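PDB 3IGH: amidohydrolase 3 domain-containing protein from Pyrococcus horikoshii, which is of unknown specificity but probably hydrolyses carbon-nitrogen bonds other than peptide bonds, as a metal-dependent enzyme of the amidohydrolase family. Local coordinates for residues L263-S268 and E295-I300; D310-A315 and R336-S341. One frame throughout, in Å; residues are numbered along the deposited sequence. Where two conformers were deposited one is given.

Contact 1: L263-S268 and E295-I300; sequences LFTDGS and EELIRI. With SO4 (sulfate ion), chain R; SO4 (sulfate ion), chain Q.
L263 and L297 lie alongside one another, pointing opposite ways, and the way the methyl end of L297 meets the base of L263 shows how a barrel strand and a helix on its outside can be joined by aliphatic contact. CD2 of L297 lies 3.8 Å from CB of L263 and also packs at 3.5 Å against O of F264, so one methyl packs against both the L263 side chain and the backbone at the end of the strand. With CG anti to its carbonyl carbon (chi1 -54°), L263 reaches on toward the next turn of the helix, where its CD2 comes within 3.6 Å of CG2 of I300; these two side chains cross obliquely. Both partners belong to the (beta/alpha)8 framework of the amidohydrolase family: strand 256-264 is a barrel strand, and helix 294-305 packs on its outer side, its L297 and I300 spaced three residues apart to present one face. The other methyl of L297, CD1, is met nearly at a right angle by CG2 of T265, 3.9 Å away. The hydroxyl of T265 is turned to the backbone O of H314, leaving its methyl for the helix. P237 and L240 of helix 237-246 pack on I300.

Contact 2: D310-A315 and R336-S341; sequences DVAIHA and RIEHAS. With SO4 (sulfate ion), chain B.
Parallel strand pairing in the barrel wall joins 310-315 to 336-341, a buried contact ending at a sulfate that is probably from the crystallisation liquor. R336 N donates to O of V311 (3.1 Å), and I313 then bonds in both directions, its N to O of R336 and its O to N of E338. A315 N continues the ladder to O of E338, in the carbonyl plane. This is the pairing of a beta-alpha-beta unit of the amidohydrolase barrel, its helix 318-331 packing on I337. On the opposite face R336 grips E338 side-on, R336 NE to E338 OE2 at 2.8 Å and R336 NH2 to E338 OE1 at 3.0 Å; a bend at chi3 (-70°) turns the guanidinium to that carboxylate, beside the methyl of A312. NH2 also reaches O of S66, and E338 OE1 accepts from H67. A leucine in place of R336 would probably leave the buried E338 carboxylate without its charge partner. Histidines at this C-terminal strand end are consistent with the family's metal-binding mouth, though no metal is modelled here: H314 ND1 donates to sulfate O4 at 2.8 Å and H339 NE2 to sulfate O2 at 2.9 Å, their rings oblique at 55°, with K262 and H67 as further partners.

From the N terminus, the chain leaves strand 256-264 and runs through a mostly irregular excursion before helix 294-305 returns to pack against that strand; contact 1 closes this loop. Strand 310-315 follows almost at once, and helix 318-331 then carries the chain to 336-341, where contact 2 closes a second loop. The two loops stand in series, neither enclosing nor crossing the other. They are stitched together because strand 310-315 pairs with strand 256-264: L263 N lies 2.7 Å from O of A312, a probable hydrogen bond. Contact 1 thus ties an outer helix to the wall, and contact 2 extends the wall by one strand.

Contact 1: L263-S268 and E295-I300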
loop_
_atom_site.group_PDB
_atom_site.type_symbol
_atom_site.label_atom_id
_atom_site.label_comp_id
_atom_site.label_asym_id
_atom_site.label_seq_id
_atom_site.Cartn_x
_atom_site.Cartn_y
_atom_site.Cartn_z
ATOM N N LEU A 263 20.969 1.060 -3.595
ATOM C CA LEU A 263 22.058 1.098 -4.581
ATOM C C LEU A 263 23.427 0.884 -3.930
ATOM O O LEU A 263 23.589 1.077 -2.722
ATOM C CB LEU A 263 22.082 2.460 -5.294
ATOM C CG LEU A 263 20.767 2.898 -5.954
ATOM C CD1 LEU A 263 20.877 4.320 -6.448
ATOM C CD2 LEU A 263 20.436 1.947 -7.069
ATOM N N PHE A 264 24.413 0.549 -4.759
ATOM C CA PHE A 264 25.784 0.265 -4.315
ATOM C C PHE A 264 26.774 1.109 -5.106
ATOM O O PHE A 264 26.653 1.233 -6.320
ATOM C CB PHE A 264 26.119 -1.209 -4.560
ATOM C CG PHE A 264 25.307 -2.162 -3.738
ATOM C CD1 PHE A 264 25.785 -2.617 -2.507
ATOM C CD2 PHE A 264 24.067 -2.613 -4.188
ATOM C CE1 PHE A 264 25.037 -3.503 -1.736
ATOM C CE2 PHE A 264 23.304 -3.493 -3.418
ATOM C CZ PHE A 264 23.793 -3.942 -2.193
ATOM N N THR A 265 27.739 1.699 -4.417
ATOM C CA THR A 265 28.892 2.293 -5.090
ATOM C C THR A 265 30.084 1.338 -5.092
ATOM O O THR A 265 30.762 1.221 -6.105
ATOM C CB THR A 265 29.342 3.617 -4.460
ATOM O OG1 THR A 265 29.540 3.438 -3.051
ATOM C CG2 THR A 265 28.310 4.705 -4.701
ATOM N N ASP A 266 30.340 0.670 -3.961
ATOM C CA ASP A 266 31.545 -0.160 -3.819
ATOM C C ASP A 266 31.330 -1.484 -3.081
ATOM O O ASP A 266 30.198 -1.871 -2.790
ATOM C CB ASP A 266 32.706 0.646 -3.201
ATOM C CG ASP A 266 32.487 1.008 -1.733
ATOM O OD1 ASP A 266 31.354 0.919 -1.216
ATOM O OD2 ASP A 266 33.467 1.442 -1.090
ATOM N N GLY A 267 32.424 -2.190 -2.803
ATOM C CA GLY A 267 32.342 -3.447 -2.066
ATOM C C GLY A 267 32.672 -3.222 -0.605
ATOM O O GLY A 267 32.223 -2.242 0.003
ATOM N N SER A 268 33.506 -4.098 -0.056
ATOM C CA SER A 268 33.810 -4.067 1.375
ATOM C C SER A 268 35.311 -3.994 1.645
ATOM O O SER A 268 36.121 -4.360 0.794
ATOM C CB SER A 268 33.213 -5.307 2.052
ATOM O OG SER A 268 33.795 -6.499 1.535
ATOM N N GLU A 295 26.507 7.928 -13.693
ATOM C CA GLU A 295 25.369 8.088 -14.616
ATOM C C GLU A 295 24.239 7.092 -14.326
ATOM O O GLU A 295 23.066 7.488 -14.250
ATOM C CB GLU A 295 25.800 7.997 -16.093
ATOM C CG GLU A 295 24.641 8.204 -17.085
ATOM C CD GLU A 295 25.081 8.569 -18.504
ATOM O OE1 GLU A 295 24.195 8.651 -19.382
ATOM O OE2 GLU A 295 26.293 8.777 -18.745
ATOM N N GLU A 296 24.596 5.820 -14.140
ATOM C CA GLU A 296 23.604 4.792 -13.834
ATOM C C GLU A 296 23.001 4.967 -12.437
ATOM O O GLU A 296 21.792 4.781 -12.252
ATOM C CB GLU A 296 24.175 3.385 -13.997
ATOM C CG GLU A 296 23.080 2.317 -14.069
ATOM C CD GLU A 296 23.606 0.894 -14.163
ATOM O OE1 GLU A 296 24.832 0.698 -14.317
ATOM O OE2 GLU A 296 22.777 -0.038 -14.083
ATOM N N LEU A 297 23.831 5.343 -11.466
ATOM C CA LEU A 297 23.338 5.625 -10.119
ATOM C C LEU A 297 22.349 6.795 -10.109
ATOM O O LEU A 297 21.333 6.734 -9.424
ATOM C CB LEU A 297 24.492 5.903 -9.155
ATOM C CG LEU A 297 25.398 4.725 -8.764
ATOM C CD1 LEU A 297 26.731 5.273 -8.270
ATOM C CD2 LEU A 297 24.750 3.883 -7.656
ATOM N N ILE A 298 22.646 7.838 -10.887
ATOM C CA ILE A 298 21.772 9.008 -11.015
ATOM C C ILE A 298 20.459 8.638 -11.680
ATOM O O ILE A 298 19.399 9.069 -11.228
ATOM C CB ILE A 298 22.477 10.155 -11.780
ATOM C CG1 ILE A 298 23.595 10.721 -10.915
ATOM C CG2 ILE A 298 21.503 11.314 -12.129
ATOM C CD1 ILE A 298 24.750 11.233 -11.711
ATOM N N ARG A 299 20.533 7.827 -12.737
ATOM C CA ARG A 299 19.337 7.376 -13.449
ATOM C C ARG A 299 18.371 6.606 -12.535
ATOM O O ARG A 299 17.156 6.848 -12.542
ATOM C CB ARG A 299 19.731 6.516 -14.652
ATOM C CG ARG A 299 18.558 5.985 -15.458
ATOM C CD ARG A 299 19.026 5.127 -16.611
ATOM N NE ARG A 299 19.413 5.950 -17.753
ATOM C CZ ARG A 299 18.690 6.097 -18.859
ATOM N NH1 ARG A 299 19.140 6.875 -19.826
ATOM N NH2 ARG A 299 17.529 5.466 -19.008
ATOM N N ILE A 300 18.912 5.690 -11.741
ATOM C CA ILE A 300 18.071 4.916 -10.817
ATOM C C ILE A 300 17.490 5.818 -9.704
ATOM O O ILE A 300 16.300 5.713 -9.364
ATOM C CB ILE A 300 18.800 3.665 -10.263
ATOM C CG1 ILE A 300 19.256 2.760 -11.419
ATOM C CG2 ILE A 300 17.864 2.858 -9.354
ATOM C CD1 ILE A 300 20.244 1.660 -11.026
HETATM S S SO4 R . 14.618 3.781 -17.905
HETATM O O1 SO4 R . 15.743 3.202 -17.173
HETATM O O2 SO4 R . 15.021 4.062 -19.279
HETATM O O3 SO4 R . 13.506 2.835 -17.915
HETATM O O4 SO4 R . 14.198 5.023 -17.259
HETATM S S SO4 Q . 30.025 8.832 -15.596
HETATM O O1 SO4 Q . 29.054 7.811 -15.223
HETATM O O2 SO4 Q . 30.954 8.245 -16.553
HETATM O O3 SO4 Q . 29.340 9.948 -16.249
HETATM O O4 SO4 Q . 30.758 9.308 -14.425
#

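Contact 2: D310-A315 and R336-S341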
loop_
_atom_site.group_PDB
_atom_site.type_symbol
_atom_site.label_atom_id
_atom_site.label_comp_id
_atom_site.label_asym_id
_atom_site.label_seq_id
_atom_site.Cartn_x
_atom_site.Cartn_y
_atom_site.Cartn_z
ATOM N N ASP A 310 12.497 6.736 -1.377
ATOM C CA ASP A 310 13.805 7.053 -0.804
ATOM C C ASP A 310 14.910 6.357 -1.607
ATOM O O ASP A 310 14.659 5.437 -2.386
ATOM C CB ASP A 310 13.870 6.625 0.671
ATOM C CG ASP A 310 15.005 7.298 1.443
ATOM O OD1 ASP A 310 15.598 8.277 0.946
ATOM O OD2 ASP A 310 15.313 6.842 2.569
ATOM N N VAL A 311 16.134 6.830 -1.453
ATOM C CA VAL A 311 17.274 6.241 -2.138
ATOM C C VAL A 311 18.395 6.035 -1.111
ATOM O O VAL A 311 18.869 6.995 -0.485
ATOM C CB VAL A 311 17.759 7.158 -3.297
ATOM C CG1 VAL A 311 18.947 6.519 -4.021
ATOM C CG2 VAL A 311 16.595 7.460 -4.274
ATOM N N ALA A 312 18.796 4.780 -0.941
ATOM C CA ALA A 312 19.884 4.419 -0.040
ATOM C C ALA A 312 21.058 3.929 -0.851
ATOM O O ALA A 312 20.912 3.059 -1.708
ATOM C CB ALA A 312 19.444 3.333 0.960
ATOM N N ILE A 313 22.228 4.498 -0.580
ATOM C CA ILE A 313 23.435 4.114 -1.291
ATOM C C ILE A 313 24.496 3.564 -0.327
ATOM O O ILE A 313 24.942 4.259 0.583
ATOM C CB ILE A 313 24.035 5.297 -2.103
ATOM C CG1 ILE A 313 22.961 5.931 -3.016
ATOM C CG2 ILE A 313 25.215 4.801 -2.927
ATOM C CD1 ILE A 313 23.475 7.049 -3.950
ATOM N N HIS A 314 24.886 2.318 -0.554
ATOM C CA HIS A 314 26.032 1.693 0.118
ATOM C C HIS A 314 27.312 2.416 -0.308
ATOM O O HIS A 314 27.615 2.497 -1.504
ATOM C CB HIS A 314 26.059 0.218 -0.303
ATOM C CG HIS A 314 27.331 -0.522 0.006
ATOM N ND1 HIS A 314 27.349 -1.657 0.789
ATOM C CD2 HIS A 314 28.606 -0.345 -0.423
ATOM C CE1 HIS A 314 28.582 -2.127 0.856
ATOM N NE2 HIS A 314 29.368 -1.342 0.139
ATOM N N ALA A 315 28.055 2.927 0.670
ATOM C CA ALA A 315 29.400 3.476 0.436
ATOM C C ALA A 315 30.295 3.172 1.634
ATOM O O ALA A 315 30.107 3.730 2.707
ATOM C CB ALA A 315 29.340 4.981 0.191
ATOM N N ARG A 336 20.033 8.755 1.778
ATOM C CA ARG A 336 20.714 8.109 2.882
ATOM C C ARG A 336 21.928 7.331 2.395
ATOM O O ARG A 336 21.940 6.815 1.272
ATOM C CB ARG A 336 19.753 7.255 3.744
ATOM C CG ARG A 336 18.875 6.290 2.994
ATOM C CD ARG A 336 17.971 5.473 3.937
ATOM N NE ARG A 336 18.718 4.501 4.737
ATOM C CZ ARG A 336 18.170 3.670 5.622
ATOM N NH1 ARG A 336 16.857 3.666 5.830
ATOM N NH2 ARG A 336 18.944 2.834 6.298
ATOM N N ILE A 337 22.963 7.309 3.229
ATOM C CA ILE A 337 24.161 6.544 2.931
ATOM C C ILE A 337 24.285 5.415 3.949
ATOM O O ILE A 337 24.089 5.621 5.140
ATOM C CB ILE A 337 25.417 7.446 2.875
ATOM C CG1 ILE A 337 25.415 8.242 1.568
ATOM C CG2 ILE A 337 26.714 6.628 2.964
ATOM C CD1 ILE A 337 26.068 9.598 1.681
ATOM N N GLU A 338 24.569 4.217 3.442
ATOM C CA GLU A 338 24.731 3.030 4.261
ATOM C C GLU A 338 26.215 2.780 4.503
ATOM O O GLU A 338 27.021 2.874 3.566
ATOM C CB GLU A 338 24.101 1.819 3.573
ATOM C CG GLU A 338 22.686 2.066 3.043
ATOM C CD GLU A 338 21.748 2.621 4.109
ATOM O OE1 GLU A 338 21.501 1.928 5.116
ATOM O OE2 GLU A 338 21.264 3.757 3.938
ATOM N N HIS A 339 26.534 2.467 5.766
ATOM C CA HIS A 339 27.876 2.179 6.289
ATOM C C HIS A 339 28.678 3.428 6.643
ATOM O O HIS A 339 28.962 3.675 7.826
ATOM C CB HIS A 339 28.686 1.264 5.363
ATOM C CG HIS A 339 28.095 -0.099 5.181
ATOM N ND1 HIS A 339 28.565 -1.208 5.850
ATOM C CD2 HIS A 339 27.091 -0.537 4.385
ATOM C CE1 HIS A 339 27.862 -2.267 5.488
ATOM N NE2 HIS A 339 26.958 -1.886 4.602
ATOM N N ALA A 340 29.046 4.199 5.616
ATOM C CA ALA A 340 29.901 5.390 5.759
ATOM C C ALA A 340 31.144 5.072 6.602
ATOM O O ALA A 340 31.484 5.794 7.543
ATOM C CB ALA A 340 29.109 6.569 6.344
ATOM N N SER A 341 31.805 3.973 6.248
ATOM C CA SER A 341 32.840 3.365 7.088
ATOM C C SER A 341 34.123 4.183 7.174
ATOM O O SER A 341 34.790 4.191 8.207
ATOM C CB SER A 341 33.150 1.959 6.580
ATOM O OG SER A 341 31.956 1.188 6.482
HETATM S S SO4 B . 25.062 -4.017 2.343
HETATM O O1 SO4 B . 23.712 -4.498 2.559
HETATM O O2 SO4 B . 25.857 -4.291 3.530
HETATM O O3 SO4 B . 25.652 -4.739 1.224
HETATM O O4 SO4 B . 25.028 -2.570 2.102
#